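Local structure of tube-forming protein in Mycobacterial Envelpe, TiME (Mycolicibacterium smegmatis, 7CU9) at residues 58-63 and 99-104; 37-40 and 46-49. The protein probably forms a tube across the mycobacterial outer envelope that may serve in protein secretion, built on a PknH-like extracellular domain. One frame throughout, in Å; residues are numbered along the deposited sequence.

Contact 1. Residues 58-63 and 99-104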
loop_
_atom_site.group_PDB
_atom_site.type_symbol
_atom_site.label_atom_id
_atom_site.label_comp_id
_atom_site.label_asym_id
_atom_site.label_seq_id
_atom_site.Cartn_x
_atom_site.Cartn_y
_atom_site.Cartn_z
ATOM N N PHE B 58 -4.695 26.603 -10.577
ATOM C CA PHE B 58 -3.949 26.464 -11.860
ATOM C C PHE B 58 -4.362 27.514 -12.890
ATOM O O PHE B 58 -3.470 28.011 -13.590
ATOM C CB PHE B 58 -4.118 25.065 -12.443
ATOM C CG PHE B 58 -3.246 24.046 -11.768
ATOM C CD1 PHE B 58 -1.928 23.875 -12.155
ATOM C CD2 PHE B 58 -3.732 23.284 -10.717
ATOM C CE1 PHE B 58 -1.122 22.937 -11.530
ATOM C CE2 PHE B 58 -2.921 22.355 -10.087
ATOM C CZ PHE B 58 -1.623 22.173 -10.503
ATOM N N ASN B 59 -5.650 27.823 -13.018
ATOM C CA ASN B 59 -6.107 28.756 -14.081
ATOM C C ASN B 59 -5.471 30.121 -13.838
ATOM O O ASN B 59 -5.510 30.636 -12.704
ATOM C CB ASN B 59 -7.628 28.807 -14.198
ATOM C CG ASN B 59 -8.182 27.602 -14.927
ATOM O OD1 ASN B 59 -7.542 27.065 -15.832
ATOM N ND2 ASN B 59 -9.386 27.191 -14.571
ATOM N N ASP B 60 -4.884 30.689 -14.887
ATOM C CA ASP B 60 -3.994 31.863 -14.765
ATOM C C ASP B 60 -3.647 32.341 -16.164
ATOM O O ASP B 60 -3.536 31.521 -17.067
ATOM C CB ASP B 60 -2.715 31.484 -14.018
ATOM C CG ASP B 60 -1.884 32.682 -13.614
ATOM O OD1 ASP B 60 -2.330 33.419 -12.710
ATOM O OD2 ASP B 60 -0.810 32.878 -14.210
ATOM N N PRO B 61 -3.437 33.655 -16.382
ATOM C CA PRO B 61 -2.979 34.131 -17.683
ATOM C C PRO B 61 -1.703 33.423 -18.153
ATOM O O PRO B 61 -1.539 33.296 -19.346
ATOM C CB PRO B 61 -2.756 35.628 -17.442
ATOM C CG PRO B 61 -3.767 35.958 -16.374
ATOM C CD PRO B 61 -3.726 34.760 -15.453
ATOM N N ASP B 62 -0.851 32.961 -17.229
ATOM C CA ASP B 62 0.475 32.385 -17.569
ATOM C C ASP B 62 0.463 30.855 -17.507
ATOM O O ASP B 62 1.547 30.271 -17.630
ATOM C CB ASP B 62 1.564 33.006 -16.697
ATOM C CG ASP B 62 1.859 34.432 -17.129
ATOM O OD1 ASP B 62 1.986 34.659 -18.356
ATOM O OD2 ASP B 62 1.936 35.314 -16.247
ATOM N N LEU B 63 -0.698 30.214 -17.378
ATOM C CA LEU B 63 -0.767 28.736 -17.511
ATOM C C LEU B 63 -0.587 28.373 -18.989
ATOM O O LEU B 63 -1.454 28.734 -19.813
ATOM C CB LEU B 63 -2.087 28.196 -16.961
ATOM C CG LEU B 63 -2.207 26.672 -16.988
ATOM C CD1 LEU B 63 -1.200 26.024 -16.045
ATOM C CD2 LEU B 63 -3.625 26.238 -16.653
ATOM N N TYR B 99 1.660 28.020 -6.653
ATOM C CA TYR B 99 2.058 27.315 -5.410
ATOM C C TYR B 99 1.450 28.047 -4.207
ATOM O O TYR B 99 0.883 27.402 -3.312
ATOM C CB TYR B 99 3.579 27.207 -5.309
ATOM C CG TYR B 99 4.041 26.565 -4.029
ATOM C CD1 TYR B 99 3.895 25.204 -3.834
ATOM C CD2 TYR B 99 4.576 27.321 -3.001
ATOM C CE1 TYR B 99 4.285 24.599 -2.649
ATOM C CE2 TYR B 99 4.971 26.735 -1.811
ATOM C CZ TYR B 99 4.828 25.369 -1.636
ATOM O OH TYR B 99 5.218 24.795 -0.458
ATOM N N HIS B 100 1.545 29.375 -4.190
ATOM C CA HIS B 100 1.056 30.194 -3.049
ATOM C C HIS B 100 -0.473 30.245 -3.019
ATOM O O HIS B 100 -1.024 30.421 -1.919
ATOM C CB HIS B 100 1.758 31.555 -3.018
ATOM C CG HIS B 100 3.076 31.437 -2.340
ATOM N ND1 HIS B 100 3.184 31.404 -0.961
ATOM C CD2 HIS B 100 4.320 31.251 -2.823
ATOM C CE1 HIS B 100 4.443 31.225 -0.630
ATOM N NE2 HIS B 100 5.165 31.134 -1.754
ATOM N N ARG B 101 -1.165 30.036 -4.137
ATOM C CA ARG B 101 -2.648 29.923 -4.096
ATOM C C ARG B 101 -3.036 28.637 -3.351
ATOM O O ARG B 101 -4.101 28.627 -2.721
ATOM C CB ARG B 101 -3.250 30.045 -5.498
ATOM C CG ARG B 101 -3.160 31.461 -6.044
ATOM C CD ARG B 101 -3.994 31.661 -7.291
ATOM N NE ARG B 101 -3.463 30.962 -8.455
ATOM C CZ ARG B 101 -2.545 31.440 -9.295
ATOM N NH1 ARG B 101 -2.004 32.632 -9.106
ATOM N NH2 ARG B 101 -2.159 30.708 -10.325
ATOM N N VAL B 102 -2.204 27.596 -3.388
ATOM C CA VAL B 102 -2.428 26.386 -2.543
ATOM C C VAL B 102 -2.131 26.741 -1.083
ATOM O O VAL B 102 -3.035 26.581 -0.235
ATOM C CB VAL B 102 -1.586 25.179 -2.989
ATOM C CG1 VAL B 102 -1.789 24.001 -2.040
ATOM C CG2 VAL B 102 -1.899 24.768 -4.423
ATOM N N VAL B 103 -0.912 27.186 -0.788
ATOM C CA VAL B 103 -0.388 27.198 0.612
ATOM C C VAL B 103 -0.894 28.426 1.380
ATOM O O VAL B 103 -1.109 28.282 2.599
ATOM C CB VAL B 103 1.146 27.068 0.651
ATOM C CG1 VAL B 103 1.604 25.777 0.001
ATOM C CG2 VAL B 103 1.858 28.257 0.042
ATOM N N ASP B 104 -1.097 29.575 0.736
ATOM C CA ASP B 104 -1.553 30.802 1.446
ATOM C C ASP B 104 -3.018 30.637 1.862
ATOM O O ASP B 104 -3.380 31.129 2.950
ATOM C CB ASP B 104 -1.386 32.067 0.602
ATOM C CG ASP B 104 0.049 32.401 0.238
ATOM O OD1 ASP B 104 0.966 31.706 0.714
ATOM O OD2 ASP B 104 0.236 33.365 -0.532
HETATM O O HOH W 1 -0.829 34.824 -10.981
#

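Contact 2. Residues 37-40 and 46-49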
loop_
_atom_site.group_PDB
_atom_site.type_symbol
_atom_site.label_atom_id
_atom_site.label_comp_id
_atom_site.label_asym_id
_atom_site.label_seq_id
_atom_site.Cartn_x
_atom_site.Cartn_y
_atom_site.Cartn_z
ATOM N N GLN B 37 -13.066 21.522 -10.390
ATOM C CA GLN B 37 -13.461 21.345 -8.975
ATOM C C GLN B 37 -14.862 20.734 -8.954
ATOM O O GLN B 37 -15.803 21.418 -9.391
ATOM C CB GLN B 37 -13.398 22.671 -8.226
ATOM C CG GLN B 37 -13.869 22.516 -6.789
ATOM C CD GLN B 37 -13.414 23.607 -5.853
ATOM O OE1 GLN B 37 -12.383 24.247 -6.044
ATOM N NE2 GLN B 37 -14.183 23.802 -4.794
ATOM N N ALA B 38 -14.969 19.496 -8.474
ATOM C CA ALA B 38 -16.201 18.675 -8.506
ATOM C C ALA B 38 -16.787 18.558 -7.094
ATOM O O ALA B 38 -17.379 17.505 -6.777
ATOM C CB ALA B 38 -15.890 17.325 -9.099
ATOM N N PHE B 39 -16.653 19.612 -6.287
ATOM C CA PHE B 39 -17.127 19.639 -4.878
ATOM C C PHE B 39 -17.207 21.077 -4.362
ATOM O O PHE B 39 -16.600 21.995 -4.947
ATOM C CB PHE B 39 -16.167 18.846 -3.987
ATOM C CG PHE B 39 -14.822 19.510 -3.834
ATOM C CD1 PHE B 39 -14.597 20.431 -2.823
ATOM C CD2 PHE B 39 -13.791 19.240 -4.722
ATOM C CE1 PHE B 39 -13.374 21.070 -2.701
ATOM C CE2 PHE B 39 -12.567 19.875 -4.595
ATOM C CZ PHE B 39 -12.361 20.790 -3.588
ATOM N N SER B 40 -17.917 21.254 -3.247
ATOM C CA SER B 40 -17.787 22.410 -2.330
ATOM C C SER B 40 -17.435 21.881 -0.938
ATOM O O SER B 40 -17.743 20.712 -0.649
ATOM C CB SER B 40 -19.040 23.245 -2.304
ATOM O OG SER B 40 -20.119 22.501 -1.766
ATOM N N CYS B 46 -10.237 25.089 3.755
ATOM C CA CYS B 46 -9.822 23.710 3.389
ATOM C C CYS B 46 -10.034 23.438 1.897
ATOM O O CYS B 46 -9.673 22.339 1.455
ATOM C CB CYS B 46 -10.536 22.678 4.249
ATOM S SG CYS B 46 -9.864 22.635 5.933
ATOM N N ASN B 47 -10.543 24.407 1.132
ATOM C CA ASN B 47 -10.850 24.196 -0.306
ATOM C C ASN B 47 -9.619 23.631 -1.031
ATOM O O ASN B 47 -9.754 22.603 -1.720
ATOM C CB ASN B 47 -11.339 25.471 -0.989
ATOM C CG ASN B 47 -11.958 25.168 -2.336
ATOM O OD1 ASN B 47 -13.132 24.813 -2.419
ATOM N ND2 ASN B 47 -11.164 25.267 -3.392
ATOM N N ASN B 48 -8.457 24.265 -0.886
ATOM C CA ASN B 48 -7.277 23.936 -1.726
ATOM C C ASN B 48 -6.468 22.790 -1.110
ATOM O O ASN B 48 -5.419 22.458 -1.666
ATOM C CB ASN B 48 -6.452 25.181 -2.034
ATOM C CG ASN B 48 -7.220 26.174 -2.874
ATOM O OD1 ASN B 48 -8.334 25.894 -3.322
ATOM N ND2 ASN B 48 -6.633 27.339 -3.085
ATOM N N TRP B 49 -6.968 22.165 -0.038
ATOM C CA TRP B 49 -6.458 20.869 0.478
ATOM C C TRP B 49 -7.434 19.735 0.137
ATOM O O TRP B 49 -7.018 18.568 0.172
ATOM C CB TRP B 49 -6.220 20.953 1.992
ATOM C CG TRP B 49 -4.879 21.483 2.399
ATOM C CD1 TRP B 49 -3.950 22.131 1.629
ATOM C CD2 TRP B 49 -4.313 21.401 3.719
ATOM N NE1 TRP B 49 -2.850 22.454 2.379
ATOM C CE2 TRP B 49 -3.045 22.017 3.667
ATOM C CE3 TRP B 49 -4.755 20.853 4.929
ATOM C CZ2 TRP B 49 -2.218 22.096 4.788
ATOM C CZ3 TRP B 49 -3.935 20.930 6.032
ATOM C CH2 TRP B 49 -2.686 21.544 5.959
#

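Contact 1. Residues 58-63 and 99-104
Asp60 and Arg101 meet where the loop between helix 55-58 and strand 63-72 passes the C-terminal part of helix 92-103; the nearest CA atoms, of Phe58 and Arg101, are 8.6 Å apart. The Asp60 end is an Asx turn inside a type I beta turn from Asp60 to Leu63. Asp62 N donates a hydrogen bond to Asp60 OD2 at 3.0 Å, from above the carboxylate plane. This ties one carboxylate oxygen to its own loop. The other, OD1, faces the arginine, with CG of Asp60 anti to the backbone N (chi1 -169°). The two side chains cross at about a right angle, yet carboxylate and guanidinium planes are only 18° apart. Asp60 OD1 lies 3.6 Å from Arg101 NH2, a long salt bridge with no direct hydrogen bond. Arg101 NH2 makes its stronger bond to Val57 O, in the last turn of helix 55-58. The ion pair with Asp60 is the weaker one beside it, and the positive charge probably helps keep the carboxylate ionised. A water completes the link: it donates to Asp60 OD1 at 2.7 Å and accepts from Arg101 NH1 at 3.1 Å.

Contact 2. Residues 37-40 and 46-49
Gln37 and Asn47 join through their side-chain amides, which come from opposite directions and share two hydrogen bonds. Gln37 NE2 donates to Asn47 OD1 at 2.8 Å, in the carbonyl plane and on a lone pair of the oxygen, although the bond is bent at its hydrogen. Asn47 ND2 returns a straighter bond to Gln37 OE1 at 3.1 Å. The amide planes are 33° apart, so the pair is twisted and not flat. Gln37 reaches across with an extended chain, its CG anti to the backbone N (chi1 177°). Asn47 CG also stands anti to its own N (chi1 -166°), which carries the amide toward Gln37.

Each amide nitrogen has a second acceptor. Gln37 NE2 also bonds to Phe39 O at 3.0 Å, the carbonyl two residues on, at the start of strand 39-41. Asn47 ND2 also bonds to Asn48 OD1 at 2.9 Å, with the nitrogen nearly in line with the C=O bond. These bonds limit rotation of both amides and fix which end of each is oxygen and which nitrogen.

The Phe39 ring lies under the Gln37 amide, with Asn47 at its edge. Gln37 NE2 is 3.5 Å above one face of the ring, toward the rim. Asn47 O approaches the ring edge in plane, 3.7 Å from Phe39 CZ. The ring also packs on Met116 and Leu118 of strand 113-118. Nearby, Cys46 forms a disulfide with Cys109. The whole is a reciprocal amide-amide pair that ties strand 39-41, an outermost strand of the antiparallel sheet within this chain, to the short helix that follows it, within the PknH-like domain.

How the contacts relate
From the N terminus, contact 2 comes first. It closes the short connection between strand 39-41 and helix 47-50. The chain then runs through helix 55-58 into contact 1, whose wider loop takes in strands 63-72 and 77-89 before returning on helix 92-103. The two loops follow in series and neither nests nor crosses. Their centres are about 14 Å apart, yet they touch: Asn48 ND2 probably hydrogen-bonds to Arg101 O at 2.9 Å, and Asn48 O packs near Val102 CG1. Helix 47-50 is thus linked both to strand 39-41, outermost within this chain, and to helix 92-103, which in turn holds the loop after helix 55-58.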